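Local coordinates for protein glycoside Hydrolase Family 43_12 (Metagenome, PDB 7JVH) that probably hydrolyses glycosidic bonds in arabinose- or xylose-containing polysaccharides or oligosaccharides, as a two-domain glycoside hydrolase of family 43, subfamily 12, at residues L517-D522 and Y526-T531; I462-Q465 and C469-V472; T249-C254 and S344-V349. One frame throughout, in Å; residues are numbered along the deposited sequence.

Overall arrangement
The three contacts sit in two domains joined in one chain. Interaction 3 comes first along the sequence. It ties together two neighbouring four-stranded sheets, which are blades of the family 43 beta-propeller. Interaction 2 and then interaction 1 follow, both in the C-terminal concanavalin A-like domain. They are hairpins in the two opposing sheets of its beta-sandwich, with centres 13 Å apart. They meet directly, Phe528 and Val519 of interaction 1 packing on Cys463 and Tyr471 of interaction 2. Interaction 3 lies across the centre of the chain, with its nearest atoms about 24 Å from interaction 2. Interactions 1 and 2 thus help build one sandwich core, while interaction 3 belongs to the propeller.

Interaction 1: residues L517-D522 and Y526-T531; sequences LGVTTD and YQFSYT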
loop_
_atom_site.group_PDB
_atom_site.type_symbol
_atom_site.label_atom_id
_atom_site.label_comp_id
_atom_site.label_asym_id
_atom_site.label_seq_id
_atom_site.Cartn_x
_atom_site.Cartn_y
_atom_site.Cartn_z
ATOM N N LEU A 517 -0.806 -4.979 -26.012
ATOM C CA LEU A 517 0.313 -4.147 -25.615
ATOM C C LEU A 517 1.009 -4.809 -24.439
ATOM O O LEU A 517 0.360 -5.442 -23.604
ATOM C CB LEU A 517 -0.165 -2.737 -25.238
ATOM C CG LEU A 517 -1.000 -1.992 -26.289
ATOM C CD1 LEU A 517 -1.345 -0.599 -25.754
ATOM C CD2 LEU A 517 -0.293 -1.927 -27.645
ATOM N N GLY A 518 2.334 -4.664 -24.380
ATOM C CA GLY A 518 3.143 -5.321 -23.378
ATOM C C GLY A 518 4.258 -4.430 -22.870
ATOM O O GLY A 518 4.730 -3.544 -23.608
ATOM N N VAL A 519 4.652 -4.646 -21.604
ATOM C CA VAL A 519 5.809 -4.012 -21.022
ATOM C C VAL A 519 6.515 -5.036 -20.160
ATOM O O VAL A 519 5.870 -5.884 -19.525
ATOM C CB VAL A 519 5.426 -2.734 -20.175
ATOM C CG1 VAL A 519 4.605 -3.089 -18.945
ATOM C CG2 VAL A 519 6.667 -1.952 -19.752
ATOM N N THR A 520 7.848 -4.971 -20.151
ATOM C CA THR A 520 8.677 -5.829 -19.323
ATOM C C THR A 520 9.785 -4.987 -18.707
ATOM O O THR A 520 10.335 -4.105 -19.360
ATOM C CB THR A 520 9.291 -7.010 -20.123
ATOM O OG1 THR A 520 10.083 -7.840 -19.257
ATOM C CG2 THR A 520 10.178 -6.503 -21.283
ATOM N N THR A 521 10.106 -5.278 -17.442
ATOM C CA THR A 521 11.179 -4.607 -16.731
ATOM C C THR A 521 12.115 -5.647 -16.116
ATOM O O THR A 521 11.667 -6.577 -15.458
ATOM C CB THR A 521 10.657 -3.615 -15.634
ATOM O OG1 THR A 521 11.761 -3.120 -14.877
ATOM C CG2 THR A 521 9.671 -4.283 -14.668
ATOM N N ASP A 522 13.418 -5.445 -16.342
ATOM C CA ASP A 522 14.477 -6.253 -15.787
ATOM C C ASP A 522 15.021 -5.681 -14.478
ATOM O O ASP A 522 16.088 -6.071 -14.033
ATOM C CB ASP A 522 15.618 -6.371 -16.806
ATOM C CG ASP A 522 16.301 -5.055 -17.079
ATOM O OD1 ASP A 522 15.822 -4.005 -16.604
ATOM O OD2 ASP A 522 17.334 -5.089 -17.781
ATOM N N TYR A 526 12.473 -0.342 -18.391
ATOM C CA TYR A 526 11.180 -0.813 -18.863
ATOM C C TYR A 526 11.253 -0.781 -20.383
ATOM O O TYR A 526 11.756 0.183 -20.963
ATOM C CB TYR A 526 10.059 0.121 -18.396
ATOM C CG TYR A 526 9.680 0.035 -16.941
ATOM C CD1 TYR A 526 10.423 0.685 -15.963
ATOM C CD2 TYR A 526 8.555 -0.681 -16.542
ATOM C CE1 TYR A 526 10.062 0.617 -14.622
ATOM C CE2 TYR A 526 8.191 -0.766 -15.203
ATOM C CZ TYR A 526 8.952 -0.100 -14.247
ATOM O OH TYR A 526 8.616 -0.150 -12.913
ATOM N N GLN A 527 10.769 -1.846 -21.025
ATOM C CA GLN A 527 10.754 -1.978 -22.479
ATOM C C GLN A 527 9.322 -2.300 -22.881
ATOM O O GLN A 527 8.761 -3.309 -22.453
ATOM C CB GLN A 527 11.684 -3.078 -22.963
ATOM C CG GLN A 527 11.546 -3.419 -24.452
ATOM C CD GLN A 527 11.946 -2.268 -25.367
ATOM O OE1 GLN A 527 13.102 -1.891 -25.370
ATOM N NE2 GLN A 527 10.992 -1.702 -26.156
ATOM N N PHE A 528 8.748 -1.426 -23.710
ATOM C CA PHE A 528 7.401 -1.568 -24.209
ATOM C C PHE A 528 7.408 -2.318 -25.555
ATOM O O PHE A 528 8.429 -2.394 -26.242
ATOM C CB PHE A 528 6.754 -0.176 -24.339
ATOM C CG PHE A 528 6.258 0.381 -23.027
ATOM C CD1 PHE A 528 7.118 1.035 -22.154
ATOM C CD2 PHE A 528 4.929 0.252 -22.664
ATOM C CE1 PHE A 528 6.654 1.562 -20.958
ATOM C CE2 PHE A 528 4.461 0.781 -21.450
ATOM C CZ PHE A 528 5.329 1.430 -20.604
ATOM N N SER A 529 6.252 -2.898 -25.894
ATOM C CA SER A 529 6.069 -3.628 -27.124
ATOM C C SER A 529 4.599 -3.710 -27.436
ATOM O O SER A 529 3.752 -3.494 -26.553
ATOM C CB SER A 529 6.641 -5.055 -27.013
ATOM O OG SER A 529 5.862 -5.878 -26.144
ATOM N N TYR A 530 4.312 -4.056 -28.698
ATOM C CA TYR A 530 2.967 -4.314 -29.180
ATOM C C TYR A 530 2.995 -5.555 -30.049
ATOM O O TYR A 530 4.015 -5.861 -30.665
ATOM C CB TYR A 530 2.422 -3.115 -29.958
ATOM C CG TYR A 530 3.143 -2.788 -31.251
ATOM C CD1 TYR A 530 4.412 -2.232 -31.240
ATOM C CD2 TYR A 530 2.531 -3.015 -32.490
ATOM C CE1 TYR A 530 5.065 -1.923 -32.416
ATOM C CE2 TYR A 530 3.161 -2.691 -33.680
ATOM C CZ TYR A 530 4.428 -2.152 -33.640
ATOM O OH TYR A 530 5.076 -1.855 -34.804
ATOM N N THR A 531 1.875 -6.287 -30.068
ATOM C CA THR A 531 1.761 -7.538 -30.800
ATOM C C THR A 531 0.476 -7.486 -31.608
ATOM O O THR A 531 -0.627 -7.501 -31.041
ATOM C CB THR A 531 1.740 -8.756 -29.862
ATOM O OG1 THR A 531 2.914 -8.746 -29.032
ATOM C CG2 THR A 531 1.650 -10.069 -30.698
#
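A beta hairpin in one sheet of the C-terminal beta-sandwich sets Val519 beside Phe528 and Thr521 beside Tyr526. Strands 517-522 and 526-531 run antiparallel, with 155° between their directions. Gly518 and Ser529 form one hydrogen-bonded pair. The bond from Gly518 N to Ser529 O is 2.8 Å. Thr520 and Gln527 form the other such pair, and Gln527 N to Thr520 O measures 2.8 Å. Leu517, Val519, Thr521, Tyr526, Phe528 and Tyr530 share the face that turns to the second sheet. There Val519 CG2 stands over the centre of the Phe528 ring, 3.6 Å from its centroid and 8° off the normal. This is a CH-pi contact. The methyl reaches the ring because CG2 is anti to the backbone N, with CG1 turned between N and the carbonyl carbon (chi1 66°). The same CG2 lies at the edge of the Tyr526 ring, 3.9 Å from CD2. A second CH-pi contact covers a face of Tyr526, where Thr521 CB is 3.8 Å from the centroid and offset toward the rim. The Tyr526 hydroxyl bonds to Gln438 and to Asn331. At the far end Leu517 CD2 touches Tyr530 CB at 3.8 Å. The other face is more polar. Gln527 bends at its second torsion, and NE2 gives a nearly straight bond of 2.7 Å to Phe528 O, in the carbonyl plane. The same NE2 also bonds to Gly540 O on the next strand, which fixes the amide across two strands. Thr520 OG1 pairs with Thr444 on the strand beyond 517-522. A two-residue alternation of apolar and polar faces, with aromatic rings turned inward, is typical of a concanavalin A-like beta-sandwich.

Interaction 2: residues I462-Q465 and C469-V472; sequences ICYQ and CNYV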
loop_
_atom_site.group_PDB
_atom_site.type_symbol
_atom_site.label_atom_id
_atom_site.label_comp_id
_atom_site.label_asym_id
_atom_site.label_seq_id
_atom_site.Cartn_x
_atom_site.Cartn_y
_atom_site.Cartn_z
ATOM N N ILE A 462 -0.186 1.507 -19.062
ATOM C CA ILE A 462 0.437 2.530 -18.225
ATOM C C ILE A 462 1.291 1.928 -17.109
ATOM O O ILE A 462 0.857 1.005 -16.416
ATOM C CB ILE A 462 -0.628 3.419 -17.543
ATOM C CG1 ILE A 462 -1.634 3.946 -18.561
ATOM C CG2 ILE A 462 0.050 4.566 -16.803
ATOM C CD1 ILE A 462 -2.760 4.735 -17.957
ATOM N N CYS A 463 2.502 2.476 -16.944
ATOM C CA CYS A 463 3.333 2.305 -15.760
ATOM C C CYS A 463 3.395 3.684 -15.047
ATOM O O CYS A 463 3.870 4.671 -15.622
ATOM C CB CYS A 463 4.728 1.797 -16.153
ATOM S SG CYS A 463 4.726 0.262 -17.134
ATOM N N TYR A 464 2.920 3.720 -13.794
ATOM C CA TYR A 464 2.589 4.947 -13.076
ATOM C C TYR A 464 3.183 4.961 -11.668
ATOM O O TYR A 464 2.873 4.097 -10.854
ATOM C CB TYR A 464 1.066 5.027 -12.943
ATOM C CG TYR A 464 0.501 6.339 -12.439
ATOM C CD1 TYR A 464 0.356 6.592 -11.068
ATOM C CD2 TYR A 464 0.033 7.302 -13.332
ATOM C CE1 TYR A 464 -0.187 7.786 -10.618
ATOM C CE2 TYR A 464 -0.541 8.478 -12.886
ATOM C CZ TYR A 464 -0.634 8.721 -11.523
ATOM O OH TYR A 464 -1.162 9.897 -11.014
ATOM N N GLN A 465 4.016 5.966 -11.382
ATOM C CA GLN A 465 4.462 6.281 -10.022
ATOM C C GLN A 465 3.626 7.456 -9.497
ATOM O O GLN A 465 2.943 7.343 -8.474
ATOM C CB GLN A 465 5.954 6.601 -10.019
ATOM C CG GLN A 465 6.549 7.140 -8.719
ATOM C CD GLN A 465 6.157 6.344 -7.473
ATOM O OE1 GLN A 465 5.569 6.919 -6.572
ATOM N NE2 GLN A 465 6.462 5.041 -7.421
ATOM N N CYS A 469 5.348 11.197 -13.247
ATOM C CA CYS A 469 6.349 10.138 -13.265
ATOM C C CYS A 469 5.655 8.888 -13.757
ATOM O O CYS A 469 5.225 8.036 -12.963
ATOM C CB CYS A 469 6.936 9.953 -11.864
ATOM S SG CYS A 469 8.213 11.179 -11.454
ATOM N N ASN A 470 5.520 8.795 -15.087
ATOM C CA ASN A 470 4.823 7.691 -15.722
ATOM C C ASN A 470 5.264 7.429 -17.151
ATOM O O ASN A 470 5.831 8.311 -17.808
ATOM C CB ASN A 470 3.310 7.910 -15.664
ATOM C CG ASN A 470 2.867 9.205 -16.337
ATOM O OD1 ASN A 470 2.858 9.313 -17.565
ATOM N ND2 ASN A 470 2.464 10.184 -15.528
ATOM N N TYR A 471 5.026 6.190 -17.602
ATOM C CA TYR A 471 5.219 5.759 -18.980
ATOM C C TYR A 471 3.887 5.259 -19.515
ATOM O O TYR A 471 3.194 4.502 -18.845
ATOM C CB TYR A 471 6.238 4.632 -19.052
ATOM C CG TYR A 471 7.625 5.001 -18.583
ATOM C CD1 TYR A 471 8.242 6.152 -19.032
ATOM C CD2 TYR A 471 8.335 4.169 -17.730
ATOM C CE1 TYR A 471 9.519 6.497 -18.609
ATOM C CE2 TYR A 471 9.609 4.508 -17.306
ATOM C CZ TYR A 471 10.190 5.677 -17.757
ATOM O OH TYR A 471 11.461 6.018 -17.369
ATOM N N VAL A 472 3.529 5.708 -20.721
ATOM C CA VAL A 472 2.236 5.410 -21.329
ATOM C C VAL A 472 2.420 5.035 -22.802
ATOM O O VAL A 472 3.119 5.731 -23.538
ATOM C CB VAL A 472 1.285 6.606 -21.238
ATOM C CG1 VAL A 472 -0.107 6.202 -21.692
ATOM C CG2 VAL A 472 1.239 7.153 -19.839
#
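Gln465 and Cys469 meet at the end of a hairpin, just before the chain turns. The strands 462-464 and 469-472 run antiparallel, with 173° between their directions. Gln465 N donates to Cys469 O at 2.9 Å. The side chain of Gln465 starts close to the same carbonyl: CB lies 3.4 Å from Cys469 O and 4.0 Å from Cys469 CB. CG continues anti to the backbone N (chi1 172°), and a bend at the second torsion then carries CD away from strand 469-472. At the tip, NE2 bonds to two backbone carbonyls, Leu548 O and Thr557 O, while the side chain also touches Ala553 of helix 550-553. The amide thus joins the hairpin end to the chain around that helix. Further back, Cys463 and Tyr471 form the hydrogen-bonded pair. Tyr471 N to Cys463 O is 2.8 Å, and Cys463 N returns a bond to Tyr471 O. Both side chains leave the face turned to the other sheet and touch Phe528; the Tyr471 ring then leads off, and its hydroxyl bonds to Asp544 O. On the other face Ile462 and Val472 lie side by side, with Ile462 CG1 to Val472 CG1 at 4.2 Å. A glycerol lies about 4 Å from the Val472 side chain, probably from the crystallisation liquor. Next to them the Tyr464 and Asn470 side chains cross at a slant, although ring and amide planes are only 6° apart. Tyr464 CD2 is 4.1 Å from Asn470 CB, and Asn470 ND2 hydrogen-bonds to Asn466 O in the turn. Every residue of this contact is buried, and the chemistry fits: Gln465 NE2, Asn470 ND2 and the Tyr471 hydroxyl each meet a backbone carbonyl, while Cys463 SG packs against Phe528 and Val519 between the sheets.

Interaction 3: residues T249-C254 and S344-V349; sequences TYYLMC and SGTWPV
Met253 and Pro348 make the tight part of this contact, where strand 249-254 meets loop 344-349. Met253 is present as selenomethionine. Its CE reaches Pro348 CG at 3.4 Å and Pro348 CB at 3.9 Å. The two side chains run past one another from opposite sides. CG of Met253 is anti to the backbone N (chi1 -166°), which extends the chain from the strand, and a bend at the third torsion lays CE against the proline ring. Leu307 touches both residues, so this part is apolar and buried. Tyr251 stands next to it, two residues back on the same strand. Tyr251 OH donates to Thr346 O; the modelled 2.4 Å is very short, so the length is doubtful. The same carbonyl accepts a bond from Trp343 NE1, and the Trp343 ring meets that of Tyr251 edge-to-face. Strand 249-254 belongs to the four-stranded sheet made of strands 239-246, 249-255, 265-270 and 278-279, whereas the loop leads into strand 349-350 at the margin of the next sheet, so the contact joins successive blades of the family 43 propeller. A phenylalanine in place of Tyr251 would probably keep much of the ring packing but leave Thr346 O with one donor fewer, weakening the hold on the loop. Packing is looser toward solvent. Trp347 CE3 lies near the plane of the Tyr251 ring, at its edge, 4.2 Å from CE1. The indole itself stacks on Trp280. Within the loop, the CG2 methyl of Thr346 lies over a face of that indole, offset toward the rim. Thr346 is exposed, and its CG2 comes no nearer to Tyr251 OH than 3.8 Å.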
loop_
_atom_site.group_PDB
_atom_site.type_symbol
_atom_site.label_atom_id
_atom_site.label_comp_id
_atom_site.label_asym_id
_atom_site.label_seq_id
_atom_site.Cartn_x
_atom_site.Cartn_y
_atom_site.Cartn_z
ATOM N N THR A 249 0.727 -5.336 32.849
ATOM C CA THR A 249 1.638 -4.276 32.422
ATOM C C THR A 249 1.203 -3.704 31.072
ATOM O O THR A 249 0.747 -4.445 30.203
ATOM C CB THR A 249 3.074 -4.823 32.301
ATOM O OG1 THR A 249 3.510 -5.318 33.571
ATOM C CG2 THR A 249 4.047 -3.763 31.829
ATOM N N TYR A 250 1.353 -2.385 30.902
ATOM C CA TYR A 250 1.063 -1.695 29.640
ATOM C C TYR A 250 2.325 -1.602 28.806
ATOM O O TYR A 250 3.419 -1.402 29.330
ATOM C CB TYR A 250 0.479 -0.287 29.891
ATOM C CG TYR A 250 -0.862 -0.325 30.591
ATOM C CD1 TYR A 250 -2.038 -0.396 29.864
ATOM C CD2 TYR A 250 -0.943 -0.349 31.978
ATOM C CE1 TYR A 250 -3.268 -0.464 30.498
ATOM C CE2 TYR A 250 -2.164 -0.446 32.621
ATOM C CZ TYR A 250 -3.324 -0.481 31.874
ATOM O OH TYR A 250 -4.547 -0.553 32.495
ATOM N N TYR A 251 2.157 -1.752 27.490
ATOM C CA TYR A 251 3.254 -1.742 26.528
ATOM C C TYR A 251 2.938 -0.773 25.425
ATOM O O TYR A 251 1.843 -0.792 24.881
ATOM C CB TYR A 251 3.458 -3.146 25.966
ATOM C CG TYR A 251 4.058 -4.095 26.981
ATOM C CD1 TYR A 251 5.433 -4.226 27.090
ATOM C CD2 TYR A 251 3.253 -4.839 27.842
ATOM C CE1 TYR A 251 6.006 -5.082 28.013
ATOM C CE2 TYR A 251 3.809 -5.685 28.783
ATOM C CZ TYR A 251 5.194 -5.806 28.862
ATOM O OH TYR A 251 5.765 -6.646 29.792
ATOM N N LEU A 252 3.908 0.086 25.112
ATOM C CA LEU A 252 3.828 1.016 23.994
ATOM C C LEU A 252 4.916 0.625 23.009
ATOM O O LEU A 252 6.098 0.655 23.348
ATOM C CB LEU A 252 4.024 2.473 24.459
ATOM C CG LEU A 252 4.222 3.530 23.364
ATOM C CD1 LEU A 252 2.957 3.700 22.543
ATOM C CD2 LEU A 252 4.649 4.853 23.980
HETATM N N MSE A 253 4.497 0.256 21.795
HETATM C CA MSE A 253 5.429 -0.056 20.719
HETATM C C MSE A 253 5.308 1.012 19.634
HETATM O O MSE A 253 4.203 1.324 19.193
HETATM C CB MSE A 253 5.155 -1.451 20.146
HETATM C CG MSE A 253 6.281 -1.976 19.279
HETATM SE SE MSE A 253 5.938 -3.774 18.582
HETATM C CE MSE A 253 6.433 -4.901 20.052
ATOM N N CYS A 254 6.453 1.558 19.214
ATOM C CA CYS A 254 6.481 2.632 18.234
ATOM C C CYS A 254 7.538 2.385 17.185
ATOM O O CYS A 254 8.536 1.725 17.453
ATOM C CB CYS A 254 6.803 3.965 18.926
ATOM S SG CYS A 254 5.697 4.411 20.276
ATOM N N SER A 344 7.442 -14.604 25.767
ATOM C CA SER A 344 7.394 -15.480 26.935
ATOM C C SER A 344 7.953 -14.789 28.189
ATOM O O SER A 344 7.781 -15.297 29.292
ATOM C CB SER A 344 8.168 -16.772 26.667
ATOM O OG SER A 344 9.518 -16.498 26.347
ATOM N N GLY A 345 8.638 -13.656 27.995
ATOM C CA GLY A 345 9.211 -12.850 29.061
ATOM C C GLY A 345 8.584 -11.466 29.120
ATOM O O GLY A 345 7.547 -11.210 28.506
ATOM N N THR A 346 9.220 -10.572 29.881
ATOM C CA THR A 346 8.770 -9.182 30.044
ATOM C C THR A 346 8.528 -8.470 28.702
ATOM O O THR A 346 7.505 -7.820 28.533
ATOM C CB THR A 346 9.800 -8.372 30.861
ATOM O OG1 THR A 346 10.032 -9.024 32.120
ATOM C CG2 THR A 346 9.318 -6.949 31.101
ATOM N N TRP A 347 9.471 -8.616 27.761
ATOM C CA TRP A 347 9.476 -7.868 26.503
ATOM C C TRP A 347 9.347 -8.704 25.233
ATOM O O TRP A 347 9.857 -9.820 25.158
ATOM C CB TRP A 347 10.780 -7.096 26.367
ATOM C CG TRP A 347 11.142 -6.210 27.516
ATOM C CD1 TRP A 347 11.977 -6.506 28.534
ATOM C CD2 TRP A 347 10.721 -4.853 27.709
ATOM N NE1 TRP A 347 12.096 -5.421 29.372
ATOM C CE2 TRP A 347 11.334 -4.393 28.886
ATOM C CE3 TRP A 347 9.881 -3.986 26.996
ATOM C CZ2 TRP A 347 11.131 -3.109 29.382
ATOM C CZ3 TRP A 347 9.681 -2.700 27.490
ATOM C CH2 TRP A 347 10.301 -2.278 28.671
ATOM N N PRO A 348 8.713 -8.159 24.170
ATOM C CA PRO A 348 8.612 -8.855 22.884
ATOM C C PRO A 348 9.913 -8.820 22.098
ATOM O O PRO A 348 10.524 -7.760 21.970
ATOM C CB PRO A 348 7.549 -8.038 22.146
ATOM C CG PRO A 348 7.689 -6.666 22.694
ATOM C CD PRO A 348 8.059 -6.838 24.151
ATOM N N VAL A 349 10.317 -9.983 21.574
ATOM C CA VAL A 349 11.489 -10.143 20.731
ATOM C C VAL A 349 10.973 -10.562 19.365
ATOM O O VAL A 349 10.241 -11.540 19.256
ATOM C CB VAL A 349 12.398 -11.271 21.253
ATOM C CG1 VAL A 349 13.469 -11.648 20.231
ATOM C CG2 VAL A 349 13.020 -10.889 22.591
#